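Side-chain contact in flavin-dependent thymidylate synthase (Thermus thermophilus, PDB 6J61), which probably catalyses the reductive methylation of dUMP to dTMP, using methylenetetrahydrofolate as methyl donor and NADPH and FADH2 as reductants: residues A[149-153]-A[154-158]. Sequence-based numbering, arbitrary orientation.
Sequences KGVAR and EMARM. With PO4 (phosphate ion), chain G.
Ala152 holds the N-cap position of the short helix 153-156, and its carbonyl O takes two backbone bonds from the first turn. Ala156 N reaches Ala152 O at 2.8 Å, almost in line with the carbonyl bond. Met155 N, 3.0 Å from Ala152 O, instead stands 53° out of the carbonyl plane. Arg157 N continues the turn to Arg153 O at 3.1 Å with an almost straight N-H (169°). Apolar contact is slight: Val151 places CG1 anti to its backbone N (chi1 180°), which brings that methyl 4.2 Å from Met155 CB, while Ala152 CB meets Glu154 CG. The Glu154 carboxylate turns to charged partners: OE1 forms a salt bridge with Arg94 of the same chain and OE2 with Arg109 of the second subunit. Ionic binding gathers at Arg157, a predicted dUMP-binding residue. Its chain bends at chi2 and presents the guanidinium edge to a phosphate ion, which Ser92, Gly93 and, from the second subunit, Arg82 and Gln79 also bind; the ion may mimic the nucleotide phosphate. A leucine in place of Arg157 would probably deprive this anion of a charged partner and two-nitrogen grip. Within that grip, Arg157 NH1 donates to phosphate O1 at 3.1 Å, and Arg157 NH2 to phosphate O4, in the guanidinium plane, at 2.5 Å.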
loop_
_atom_site.group_PDB
_atom_site.type_symbol
_atom_site.label_atom_id
_atom_site.label_comp_id
_atom_site.label_asym_id
_atom_site.label_seq_id
_atom_site.Cartn_x
_atom_site.Cartn_y
_atom_site.Cartn_z
ATOM N N LYS A 149 22.979 18.094 30.893
ATOM C CA LYS A 149 22.090 18.881 31.740
ATOM C C LYS A 149 20.812 18.097 32.025
ATOM O O LYS A 149 19.907 18.602 32.677
ATOM C CB LYS A 149 21.711 20.203 31.075
ATOM C CG LYS A 149 22.866 21.115 30.733
ATOM C CD LYS A 149 22.345 22.485 30.318
ATOM C CE LYS A 149 23.420 23.307 29.624
ATOM N NZ LYS A 149 23.895 22.632 28.380
ATOM N N GLY A 150 20.730 16.870 31.520
ATOM C CA GLY A 150 19.556 16.054 31.767
ATOM C C GLY A 150 18.477 16.123 30.702
ATOM O O GLY A 150 17.498 15.379 30.765
ATOM N N VAL A 151 18.642 17.013 29.730
ATOM C CA VAL A 151 17.660 17.149 28.654
ATOM C C VAL A 151 17.404 15.789 28.026
ATOM O O VAL A 151 18.342 15.048 27.742
ATOM C CB VAL A 151 18.156 18.103 27.550
ATOM C CG1 VAL A 151 17.109 18.207 26.451
ATOM C CG2 VAL A 151 18.458 19.476 28.135
ATOM N N ALA A 152 16.134 15.463 27.806
ATOM C CA ALA A 152 15.770 14.178 27.215
ATOM C C ALA A 152 16.362 13.964 25.818
ATOM O O ALA A 152 16.440 14.896 25.002
ATOM C CB ALA A 152 14.252 14.040 27.168
ATOM N N ARG A 153 16.769 12.724 25.556
ATOM C CA ARG A 153 17.356 12.352 24.276
ATOM C C ARG A 153 16.507 12.835 23.105
ATOM O O ARG A 153 16.971 13.587 22.249
ATOM C CB ARG A 153 17.501 10.834 24.178
ATOM C CG ARG A 153 18.237 10.179 25.331
ATOM C CD ARG A 153 18.888 8.875 24.868
ATOM N NE ARG A 153 19.153 7.936 25.957
ATOM C CZ ARG A 153 19.821 8.231 27.069
ATOM N NH1 ARG A 153 20.307 9.453 27.259
ATOM N NH2 ARG A 153 20.008 7.300 27.997
ATOM N N GLU A 154 15.257 12.390 23.080
ATOM C CA GLU A 154 14.327 12.748 22.018
ATOM C C GLU A 154 14.389 14.216 21.610
ATOM O O GLU A 154 14.189 14.554 20.442
ATOM C CB GLU A 154 12.903 12.409 22.443
ATOM C CG GLU A 154 12.462 13.096 23.725
ATOM C CD GLU A 154 10.957 13.078 23.887
ATOM O OE1 GLU A 154 10.352 11.994 23.732
ATOM O OE2 GLU A 154 10.380 14.151 24.171
ATOM N N MET A 155 14.650 15.090 22.573
ATOM C CA MET A 155 14.725 16.513 22.286
ATOM C C MET A 155 16.141 16.928 21.957
ATOM O O MET A 155 16.365 17.745 21.062
ATOM C CB MET A 155 14.241 17.341 23.480
ATOM C CG MET A 155 12.744 17.545 23.566
ATOM S SD MET A 155 12.356 18.874 24.725
ATOM C CE MET A 155 12.591 20.300 23.657
ATOM N N ALA A 156 17.092 16.365 22.691
ATOM C CA ALA A 156 18.499 16.689 22.506
ATOM C C ALA A 156 19.001 16.520 21.076
ATOM O O ALA A 156 19.653 17.409 20.527
ATOM C CB ALA A 156 19.341 15.857 23.454
ATOM N N ARG A 157 18.680 15.387 20.468
ATOM C CA ARG A 157 19.134 15.099 19.118
ATOM C C ARG A 157 18.649 16.024 17.998
ATOM O O ARG A 157 18.985 15.797 16.845
ATOM C CB ARG A 157 18.793 13.648 18.763
ATOM C CG ARG A 157 17.304 13.289 18.845
ATOM C CD ARG A 157 16.480 13.866 17.692
ATOM N NE ARG A 157 15.065 13.549 17.863
ATOM C CZ ARG A 157 14.523 12.358 17.611
ATOM N NH1 ARG A 157 15.278 11.363 17.157
ATOM N NH2 ARG A 157 13.234 12.152 17.860
ATOM N N MET A 158 17.885 17.066 18.310
ATOM C CA MET A 158 17.399 17.942 17.243
ATOM C C MET A 158 18.452 18.910 16.702
ATOM O O MET A 158 18.371 19.333 15.542
ATOM C CB MET A 158 16.173 18.744 17.696
ATOM C CG MET A 158 16.459 19.902 18.640
ATOM S SD MET A 158 14.956 20.826 19.016
ATOM C CE MET A 158 14.146 19.680 20.056
HETATM P P PO4 G . 12.708 8.918 15.836
HETATM O O1 PO4 G . 14.172 8.919 15.559
HETATM O O2 PO4 G . 11.963 9.049 14.558
HETATM O O3 PO4 G . 12.326 7.646 16.504
HETATM O O4 PO4 G . 12.369 10.059 16.721
#